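Local coordinates for protein putative NAD dependent dehydrogenase (Micromonospora echinospora, PDB 6NOR) that binds NAD in a Rossmann-fold domain and is probably an NAD-dependent oxidoreductase of the GFO/IDH/MocA family acting in gentamicin biosynthesis, at residues A[23-28]-A[86-91]; A[104-109]-A[130-135]; A[111-116]-A[138-143]. One frame throughout, in Å; residues are numbered along the deposited sequence.

All three contacts lie in the NAD-binding Rossmann domain. Interactions 1 and 3 are buried pairings of parallel strands in one sheet: 86-91, the second strand of interaction 1, runs beside 111-114, the first of interaction 3, so the two ladders adjoin. Interaction 2 is only partly buried and joins the ends of two helices, 98-107 and 122-134, on one face of that sheet; V105 packs on V89 and V112, I106 on V112 and A132 on L139. Chemistry follows place: backbone bonds and aliphatic side chains in interaction 1, an arginine on a helix-end carbonyl at the surface in interaction 2, and in interaction 3 a ladder that runs into the NAD site.

Interaction 1: residues A[23-28]-A[86-91]; sequences ERLGVA and VRFVVV
Backbone bonds between G26-A28 and R87-V90 zip these two parallel strands together. R87 N donates to G26 O (3.0 Å, 175° at the hydrogen), while F88 N adds a weak second bond to the same oxygen. Further along, A28 N gives to F88 O at 3.0 Å and A28 O accepts from V90 N at 2.9 Å. CA-H groups fill in between: V27 CA sits 3.2 Å from F88 O.

Side-chain contacts divide between the two faces of the sheet. On the V27 and F88 face the two side chains run side by side; chi1 of V27 (-178°) sets CG2 anti to the carbonyl carbon and brings it to the ring edge in plane, 3.7 Å from F88 CD2. L25 is shared by two neighbours: CD2 rests 3.7 Å from F88 CB, and CD1 lies over one face of the R87 guanidinium, off toward its rim, as the two side chains cross at about a right angle. On the A28 and V89 face the methyls are farther apart, A28 CB 4.4 Å from V89 CG2; V86 CG1 also comes to 4.1 Å from A28 CB.

Strands 25-30 and 86-91 are neighbours in the middle of the 3-2-1-4-5-6 Rossmann sheet, where its two halves meet, flanked by 49-55 and 111-114. Helix 313-326 covers L25 and F88, whereas helix 98-107 covers V89 and V91 on the opposite face.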
loop_
_atom_site.group_PDB
_atom_site.type_symbol
_atom_site.label_atom_id
_atom_site.label_comp_id
_atom_site.label_asym_id
_atom_site.label_seq_id
_atom_site.Cartn_x
_atom_site.Cartn_y
_atom_site.Cartn_z
ATOM N N GLU A 23 -21.887 38.290 -6.694
ATOM C CA GLU A 23 -23.329 38.207 -6.588
ATOM C C GLU A 23 -23.613 37.987 -5.117
ATOM O O GLU A 23 -22.701 37.655 -4.371
ATOM C CB GLU A 23 -23.875 37.093 -7.478
ATOM C CG GLU A 23 -23.935 37.537 -8.934
ATOM C CD GLU A 23 -24.402 36.444 -9.877
ATOM O OE1 GLU A 23 -23.688 35.424 -9.983
ATOM O OE2 GLU A 23 -25.468 36.606 -10.521
ATOM N N ARG A 24 -24.836 38.225 -4.667
ATOM C CA ARG A 24 -25.126 37.938 -3.276
ATOM C C ARG A 24 -26.349 37.060 -3.164
ATOM O O ARG A 24 -27.414 37.378 -3.676
ATOM C CB ARG A 24 -25.295 39.219 -2.475
ATOM C CG ARG A 24 -23.976 39.887 -2.126
ATOM C CD ARG A 24 -23.011 38.942 -1.414
ATOM N NE ARG A 24 -23.158 39.043 0.032
ATOM C CZ ARG A 24 -22.340 38.480 0.913
ATOM N NH1 ARG A 24 -21.303 37.766 0.502
ATOM N NH2 ARG A 24 -22.564 38.626 2.210
ATOM N N LEU A 25 -26.181 35.926 -2.507
ATOM C CA LEU A 25 -27.270 34.988 -2.383
ATOM C C LEU A 25 -27.536 34.741 -0.928
ATOM O O LEU A 25 -26.684 34.237 -0.215
ATOM C CB LEU A 25 -26.948 33.687 -3.101
ATOM C CG LEU A 25 -28.041 32.616 -3.091
ATOM C CD1 LEU A 25 -29.165 32.968 -4.070
ATOM C CD2 LEU A 25 -27.438 31.265 -3.401
ATOM N N GLY A 26 -28.724 35.115 -0.484
ATOM C CA GLY A 26 -29.112 34.928 0.898
ATOM C C GLY A 26 -29.485 33.479 1.108
ATOM O O GLY A 26 -30.244 32.908 0.317
ATOM N N VAL A 27 -28.959 32.892 2.181
ATOM C CA VAL A 27 -29.111 31.470 2.438
ATOM C C VAL A 27 -29.693 31.206 3.823
ATOM O O VAL A 27 -29.347 31.893 4.782
ATOM C CB VAL A 27 -27.758 30.768 2.316
ATOM C CG1 VAL A 27 -27.894 29.265 2.539
ATOM C CG2 VAL A 27 -27.152 31.056 0.958
ATOM N N ALA A 28 -30.595 30.237 3.921
ATOM C CA ALA A 28 -30.977 29.689 5.224
ATOM C C ALA A 28 -30.508 28.244 5.352
ATOM O O ALA A 28 -30.552 27.477 4.400
ATOM C CB ALA A 28 -32.472 29.772 5.435
ATOM N N VAL A 86 -33.622 35.708 1.458
ATOM C CA VAL A 86 -33.383 34.283 1.347
ATOM C C VAL A 86 -33.903 33.728 0.015
ATOM O O VAL A 86 -35.080 33.839 -0.301
ATOM C CB VAL A 86 -34.028 33.534 2.497
ATOM C CG1 VAL A 86 -33.786 32.049 2.342
ATOM C CG2 VAL A 86 -33.460 34.022 3.811
ATOM N N ARG A 87 -33.004 33.141 -0.767
ATOM C CA ARG A 87 -33.369 32.590 -2.066
ATOM C C ARG A 87 -32.951 31.125 -2.167
ATOM O O ARG A 87 -33.271 30.430 -3.135
ATOM C CB ARG A 87 -32.723 33.401 -3.186
ATOM C CG ARG A 87 -33.454 34.713 -3.517
ATOM C CD ARG A 87 -32.636 35.527 -4.510
ATOM N NE ARG A 87 -32.418 34.820 -5.771
ATOM C CZ ARG A 87 -31.357 35.000 -6.554
ATOM N NH1 ARG A 87 -30.407 35.863 -6.199
ATOM N NH2 ARG A 87 -31.238 34.309 -7.684
ATOM N N PHE A 88 -32.230 30.665 -1.157
ATOM C CA PHE A 88 -31.621 29.364 -1.206
ATOM C C PHE A 88 -31.607 28.759 0.185
ATOM O O PHE A 88 -31.122 29.358 1.132
ATOM C CB PHE A 88 -30.213 29.474 -1.787
ATOM C CG PHE A 88 -29.427 28.191 -1.761
ATOM C CD1 PHE A 88 -29.928 27.041 -2.331
ATOM C CD2 PHE A 88 -28.178 28.147 -1.166
ATOM C CE1 PHE A 88 -29.201 25.861 -2.313
ATOM C CE2 PHE A 88 -27.433 26.971 -1.143
ATOM C CZ PHE A 88 -27.949 25.824 -1.722
ATOM N N VAL A 89 -32.168 27.569 0.302
ATOM C CA VAL A 89 -32.289 26.914 1.586
ATOM C C VAL A 89 -31.617 25.544 1.553
ATOM O O VAL A 89 -31.831 24.761 0.636
ATOM C CB VAL A 89 -33.763 26.750 1.990
ATOM C CG1 VAL A 89 -33.869 26.133 3.375
ATOM C CG2 VAL A 89 -34.484 28.092 1.920
ATOM N N VAL A 90 -30.777 25.292 2.548
ATOM C CA VAL A 90 -30.142 24.010 2.765
ATOM C C VAL A 90 -30.892 23.255 3.857
ATOM O O VAL A 90 -31.064 23.763 4.970
ATOM C CB VAL A 90 -28.660 24.163 3.176
ATOM C CG1 VAL A 90 -28.049 22.791 3.490
ATOM C CG2 VAL A 90 -27.883 24.805 2.074
ATOM N N VAL A 91 -31.338 22.047 3.530
ATOM C CA VAL A 91 -32.068 21.209 4.473
ATOM C C VAL A 91 -31.236 20.021 4.960
ATOM O O VAL A 91 -31.004 19.062 4.236
ATOM C CB VAL A 91 -33.366 20.700 3.859
ATOM C CG1 VAL A 91 -34.103 19.821 4.840
ATOM C CG2 VAL A 91 -34.233 21.863 3.465
#

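Interaction 2: residues A[104-109]-A[130-135]; sequences QVIAAG and AAAHER
I106 lays its branched side chain over the last turn of helix 122-134. CG2 reaches the backbone, 3.8 Å from A131 O, with A131 CB slightly farther off; CD1 takes the other direction and touches A132 CB at 4.0 Å. With CG1 anti to the carbonyl carbon (chi1 -74°), CG2 is turned to A131 and the CG1-CD1 arm to A132, so one isoleucine meets consecutive alanines. The small methyls let the helices come near: the CA atoms of I106 and A132 are 6.0 Å apart.

The polar half belongs to R135. Its chain bends at chi2 (64°) and carries the guanidinium across to the end of helix 98-107. NH1 gives a bond to A107 O at 2.9 Å, approaching from above the carbonyl plane rather than on a lone pair, and NE adds a weak one to the same oxygen. A water joins the pair, donating to A107 O and accepting from R135 NE at 2.7 Å. G109 CA lies 3.7 Å above the guanidinium plane, over its centre, so the flat group covers the glycine while its aliphatic stem passes I106 O.

G109, with phi 78° and its N bonded back to I106 O, closes helix 98-107 in a Schellman motif. An arginine on a terminal carbonyl thus ties together the C-terminal ends of two neighbouring helices on one face of a Rossmann sheet, away from the NAD site.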
loop_
_atom_site.group_PDB
_atom_site.type_symbol
_atom_site.label_atom_id
_atom_site.label_comp_id
_atom_site.label_asym_id
_atom_site.label_seq_id
_atom_site.Cartn_x
_atom_site.Cartn_y
_atom_site.Cartn_z
ATOM N N GLN A 104 -42.329 22.808 1.648
ATOM C CA GLN A 104 -42.683 24.153 2.088
ATOM C C GLN A 104 -41.711 25.214 1.531
ATOM O O GLN A 104 -42.119 26.308 1.167
ATOM C CB GLN A 104 -42.713 24.204 3.606
ATOM C CG GLN A 104 -43.136 25.530 4.179
ATOM C CD GLN A 104 -43.056 25.551 5.691
ATOM O OE1 GLN A 104 -42.959 24.499 6.339
ATOM N NE2 GLN A 104 -43.092 26.751 6.264
ATOM N N VAL A 105 -40.430 24.878 1.459
ATOM C CA VAL A 105 -39.435 25.780 0.892
ATOM C C VAL A 105 -39.703 26.019 -0.584
ATOM O O VAL A 105 -39.609 27.129 -1.074
ATOM C CB VAL A 105 -38.004 25.217 1.062
ATOM C CG1 VAL A 105 -37.009 26.011 0.241
ATOM C CG2 VAL A 105 -37.610 25.224 2.530
ATOM N N ILE A 106 -40.043 24.952 -1.288
ATOM C CA ILE A 106 -40.359 25.026 -2.692
ATOM C C ILE A 106 -41.642 25.814 -2.930
ATOM O O ILE A 106 -41.724 26.605 -3.847
ATOM C CB ILE A 106 -40.477 23.618 -3.281
ATOM C CG1 ILE A 106 -39.073 23.015 -3.424
ATOM C CG2 ILE A 106 -41.190 23.640 -4.620
ATOM C CD1 ILE A 106 -39.073 21.546 -3.753
ATOM N N ALA A 107 -42.638 25.606 -2.085
ATOM C CA ALA A 107 -43.916 26.284 -2.257
ATOM C C ALA A 107 -43.763 27.794 -2.032
ATOM O O ALA A 107 -44.485 28.595 -2.620
ATOM C CB ALA A 107 -44.954 25.700 -1.321
ATOM N N ALA A 108 -42.789 28.168 -1.208
ATOM C CA ALA A 108 -42.503 29.572 -0.921
ATOM C C ALA A 108 -41.599 30.165 -1.986
ATOM O O ALA A 108 -41.147 31.300 -1.867
ATOM C CB ALA A 108 -41.860 29.717 0.456
ATOM N N GLY A 109 -41.317 29.376 -3.015
ATOM C CA GLY A 109 -40.569 29.840 -4.168
ATOM C C GLY A 109 -39.074 29.945 -3.976
ATOM O O GLY A 109 -38.420 30.750 -4.618
ATOM N N ALA A 130 -41.187 17.365 -9.506
ATOM C CA ALA A 130 -42.188 18.018 -10.349
ATOM C C ALA A 130 -42.570 19.370 -9.749
ATOM O O ALA A 130 -42.759 20.308 -10.478
ATOM C CB ALA A 130 -43.431 17.144 -10.525
ATOM N N ALA A 131 -42.664 19.465 -8.426
ATOM C CA ALA A 131 -43.043 20.726 -7.793
ATOM C C ALA A 131 -41.985 21.815 -7.956
ATOM O O ALA A 131 -42.314 22.980 -8.145
ATOM C CB ALA A 131 -43.338 20.515 -6.315
ATOM N N ALA A 132 -40.717 21.440 -7.898
ATOM C CA ALA A 132 -39.637 22.405 -8.067
ATOM C C ALA A 132 -39.591 22.952 -9.482
ATOM O O ALA A 132 -39.402 24.138 -9.690
ATOM C CB ALA A 132 -38.307 21.773 -7.711
ATOM N N HIS A 133 -39.754 22.068 -10.450
ATOM C CA HIS A 133 -39.734 22.435 -11.851
ATOM C C HIS A 133 -40.885 23.388 -12.150
ATOM O O HIS A 133 -40.708 24.377 -12.842
ATOM C CB HIS A 133 -39.819 21.179 -12.726
ATOM C CG HIS A 133 -39.916 21.461 -14.199
ATOM N ND1 HIS A 133 -38.807 21.588 -15.011
ATOM C CD2 HIS A 133 -40.992 21.605 -15.011
ATOM C CE1 HIS A 133 -39.195 21.816 -16.253
ATOM N NE2 HIS A 133 -40.516 21.827 -16.282
ATOM N N GLU A 134 -42.056 23.105 -11.592
ATOM C CA GLU A 134 -43.211 23.958 -11.797
ATOM C C GLU A 134 -42.972 25.325 -11.197
ATOM O O GLU A 134 -43.402 26.330 -11.742
ATOM C CB GLU A 134 -44.470 23.332 -11.190
ATOM C CG GLU A 134 -45.781 24.001 -11.587
ATOM C CD GLU A 134 -46.119 25.217 -10.735
ATOM O OE1 GLU A 134 -45.622 25.301 -9.590
ATOM O OE2 GLU A 134 -46.880 26.090 -11.212
ATOM N N ARG A 135 -42.292 25.360 -10.064
ATOM C CA ARG A 135 -42.070 26.599 -9.340
ATOM C C ARG A 135 -40.880 27.330 -9.944
ATOM O O ARG A 135 -40.522 28.416 -9.533
ATOM C CB ARG A 135 -41.844 26.284 -7.855
ATOM C CG ARG A 135 -42.273 27.345 -6.889
ATOM C CD ARG A 135 -43.769 27.596 -6.909
ATOM N NE ARG A 135 -44.133 28.504 -5.826
ATOM C CZ ARG A 135 -43.897 29.816 -5.818
ATOM N NH1 ARG A 135 -44.257 30.544 -4.766
ATOM N NH2 ARG A 135 -43.305 30.404 -6.854
HETATM O O HOH W 1 -46.404 27.442 -4.805
#

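Interaction 3: residues A[111-116]-A[138-143]; sequences NVLVEK and VLAHGG. With NAD (nicotinamide-adenine-dinucleotide), chain G.
Strand 111-114, helix 122-134 and strand 139-141 form a beta-alpha-beta unit of the Rossmann fold, and this contact joins its two parallel strands where they lead into the NAD pocket. The ladder starts with a side chain: N111 OD1 accepts from V138 N at 2.9 Å, nearly straight at the hydrogen (177°), while N111 ND2 is bonded to R87 O on the preceding strand. Backbone bonds then alternate, V112 N to V138 O, A140 N to V112 O and V114 N to A140 O, ending with G142 N on V114 O at 2.8 Å.

On one face L139 CD1 touches both valines of the neighbouring strand, 3.8 Å from V112 CG1 and 4.0 Å from V114 CG2. V112 CG1 (chi1 70°) sits between its own backbone N and carbonyl carbon and points alongside L139. On the other face L113 CD1 packs against the next strand's backbone, 3.6 Å from A140 O.

Beyond V114 and H141 the contact opens on the cofactor. G142 centres an inverse gamma turn, and a water lies within bonding distance of both G142 O and E115 OE2. A bend at chi2 (-54°) brings E115 OE1 to accept a hydrogen bond from NAD N7N, the carboxamide nitrogen, at 2.9 Å; OE2 is held by H39. K116 O accepts from the ribose hydroxyl O2D at 2.8 Å, and K116 NZ, 3.5 Å from NAD C3N, has a weak bond to H201.

A carboxylate held by H39 on one oxygen and receiving the carboxamide N-H on the other would help fix the rotation of that amide, and the K116 carbonyl holds the nicotinamide ribose; the two strand ends probably help to position this half of NAD, together with other pocket residues.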
loop_
_atom_site.group_PDB
_atom_site.type_symbol
_atom_site.label_atom_id
_atom_site.label_comp_id
_atom_site.label_asym_id
_atom_site.label_seq_id
_atom_site.Cartn_x
_atom_site.Cartn_y
_atom_site.Cartn_z
ATOM N N ASN A 111 -35.127 28.163 -3.859
ATOM C CA ASN A 111 -34.253 27.072 -4.265
ATOM C C ASN A 111 -33.858 26.266 -3.046
ATOM O O ASN A 111 -33.794 26.807 -1.946
ATOM C CB ASN A 111 -33.018 27.606 -4.963
ATOM C CG ASN A 111 -33.357 28.491 -6.124
ATOM O OD1 ASN A 111 -33.519 28.025 -7.252
ATOM N ND2 ASN A 111 -33.472 29.784 -5.857
ATOM N N VAL A 112 -33.605 24.976 -3.228
ATOM C CA VAL A 112 -33.351 24.131 -2.083
ATOM C C VAL A 112 -32.341 23.011 -2.384
ATOM O O VAL A 112 -32.377 22.373 -3.424
ATOM C CB VAL A 112 -34.691 23.540 -1.537
ATOM C CG1 VAL A 112 -35.269 22.530 -2.481
ATOM C CG2 VAL A 112 -34.504 22.946 -0.144
ATOM N N LEU A 113 -31.405 22.838 -1.459
ATOM C CA LEU A 113 -30.489 21.714 -1.438
ATOM C C LEU A 113 -30.888 20.835 -0.274
ATOM O O LEU A 113 -30.832 21.278 0.859
ATOM C CB LEU A 113 -29.038 22.183 -1.290
ATOM C CG LEU A 113 -27.955 21.169 -0.907
ATOM C CD1 LEU A 113 -27.945 20.001 -1.862
ATOM C CD2 LEU A 113 -26.573 21.807 -0.875
ATOM N N VAL A 114 -31.312 19.608 -0.564
ATOM C CA VAL A 114 -31.689 18.628 0.452
ATOM C C VAL A 114 -30.613 17.585 0.639
ATOM O O VAL A 114 -30.158 16.992 -0.317
ATOM C CB VAL A 114 -32.979 17.877 0.089
ATOM C CG1 VAL A 114 -33.425 17.013 1.255
ATOM C CG2 VAL A 114 -34.064 18.854 -0.327
ATOM N N GLU A 115 -30.197 17.373 1.874
ATOM C CA GLU A 115 -29.265 16.328 2.161
ATOM C C GLU A 115 -29.807 14.953 1.760
ATOM O O GLU A 115 -31.005 14.742 1.685
ATOM C CB GLU A 115 -28.905 16.326 3.635
ATOM C CG GLU A 115 -27.585 16.971 3.932
ATOM C CD GLU A 115 -26.430 16.391 3.112
ATOM O OE1 GLU A 115 -26.459 15.191 2.754
ATOM O OE2 GLU A 115 -25.485 17.149 2.834
ATOM N N LYS A 116 -28.885 14.049 1.470
ATOM C CA LYS A 116 -29.120 12.616 1.402
ATOM C C LYS A 116 -29.737 12.098 2.713
ATOM O O LYS A 116 -29.345 12.525 3.789
ATOM C CB LYS A 116 -27.786 11.910 1.130
ATOM C CG LYS A 116 -27.614 10.699 2.005
ATOM C CD LYS A 116 -26.287 10.638 2.590
ATOM C CE LYS A 116 -26.296 10.119 4.010
ATOM N NZ LYS A 116 -24.877 10.071 4.480
ATOM N N VAL A 138 -34.426 25.515 -8.322
ATOM C CA VAL A 138 -33.504 24.397 -8.298
ATOM C C VAL A 138 -33.809 23.510 -7.103
ATOM O O VAL A 138 -33.966 23.995 -5.972
ATOM C CB VAL A 138 -32.032 24.859 -8.230
ATOM C CG1 VAL A 138 -31.091 23.648 -8.066
ATOM C CG2 VAL A 138 -31.671 25.681 -9.464
ATOM N N LEU A 139 -33.937 22.218 -7.388
ATOM C CA LEU A 139 -33.921 21.162 -6.387
ATOM C C LEU A 139 -32.617 20.380 -6.557
ATOM O O LEU A 139 -32.330 19.856 -7.621
ATOM C CB LEU A 139 -35.122 20.228 -6.535
ATOM C CG LEU A 139 -35.127 18.925 -5.707
ATOM C CD1 LEU A 139 -35.082 19.195 -4.226
ATOM C CD2 LEU A 139 -36.342 18.064 -6.037
ATOM N N ALA A 140 -31.826 20.313 -5.502
ATOM C CA ALA A 140 -30.542 19.662 -5.581
ATOM C C ALA A 140 -30.444 18.738 -4.406
ATOM O O ALA A 140 -31.085 18.982 -3.394
ATOM C CB ALA A 140 -29.412 20.694 -5.575
ATOM N N HIS A 141 -29.662 17.669 -4.527
ATOM C CA HIS A 141 -29.564 16.708 -3.429
ATOM C C HIS A 141 -28.117 16.461 -3.031
ATOM O O HIS A 141 -27.209 16.570 -3.847
ATOM C CB HIS A 141 -30.242 15.387 -3.788
ATOM C CG HIS A 141 -29.551 14.634 -4.883
ATOM N ND1 HIS A 141 -29.762 14.900 -6.217
ATOM C CD2 HIS A 141 -28.649 13.623 -4.841
ATOM C CE1 HIS A 141 -29.016 14.095 -6.950
ATOM N NE2 HIS A 141 -28.328 13.311 -6.139
ATOM N N GLY A 142 -27.919 16.110 -1.763
ATOM C CA GLY A 142 -26.588 16.023 -1.197
ATOM C C GLY A 142 -25.777 14.759 -1.420
ATOM O O GLY A 142 -25.188 14.255 -0.474
ATOM N N GLY A 143 -25.711 14.258 -2.654
ATOM C CA GLY A 143 -24.745 13.219 -2.979
ATOM C C GLY A 143 -23.350 13.748 -3.257
ATOM O O GLY A 143 -22.949 13.868 -4.399
HETATM P PA NAD G . -27.702 15.779 13.341
HETATM O O1A NAD G . -28.503 14.929 14.356
HETATM O O2A NAD G . -26.295 16.014 13.741
HETATM O O5B NAD G . -28.406 17.171 13.169
HETATM C C5B NAD G . -29.800 17.203 12.921
HETATM C C4B NAD G . -30.255 18.644 13.272
HETATM O O4B NAD G . -31.453 18.880 12.818
HETATM C C3B NAD G . -30.348 18.776 14.775
HETATM O O3B NAD G . -29.716 19.929 15.139
HETATM C C2B NAD G . -31.873 18.864 15.058
HETATM O O2B NAD G . -32.081 19.692 16.259
HETATM C C1B NAD G . -32.294 19.479 14.028
HETATM N N9A NAD G . -33.685 19.209 13.715
HETATM C C8A NAD G . -34.417 18.092 13.900
HETATM N N7A NAD G . -35.655 18.323 13.397
HETATM C C5A NAD G . -35.684 19.566 12.913
HETATM C C6A NAD G . -36.671 20.297 12.321
HETATM N N6A NAD G . -37.961 19.897 12.054
HETATM N N1A NAD G . -36.430 21.534 11.910
HETATM C C2A NAD G . -35.208 22.090 12.099
HETATM N N3A NAD G . -34.231 21.367 12.698
HETATM C C4A NAD G . -34.463 20.112 13.098
HETATM O O3 NAD G . -27.772 15.040 11.978
HETATM P PN NAD G . -26.818 15.220 10.715
HETATM O O1N NAD G . -26.372 16.624 10.472
HETATM O O2N NAD G . -25.628 14.284 10.841
HETATM O O5D NAD G . -27.681 14.766 9.477
HETATM C C5D NAD G . -28.642 15.632 8.905
HETATM C C4D NAD G . -28.866 15.235 7.432
HETATM O O4D NAD G . -27.764 15.253 6.737
HETATM C C3D NAD G . -29.377 13.766 7.341
HETATM O O3D NAD G . -30.296 13.697 6.407
HETATM C C2D NAD G . -28.111 12.954 6.995
HETATM O O2D NAD G . -28.503 11.702 6.287
HETATM C C1D NAD G . -27.433 13.761 6.229
HETATM N N1N NAD G . -26.021 13.532 6.299
HETATM C C2N NAD G . -25.279 13.601 5.126
HETATM C C3N NAD G . -23.899 13.386 5.132
HETATM C C7N NAD G . -23.157 13.458 3.787
HETATM O O7N NAD G . -22.012 13.199 3.727
HETATM N N7N NAD G . -23.878 13.810 2.613
HETATM C C4N NAD G . -23.229 13.088 6.297
HETATM C C5N NAD G . -23.965 13.027 7.482
HETATM C C6N NAD G . -25.368 13.248 7.475
HETATM O O HOH W 2 -23.748 16.666 0.947
#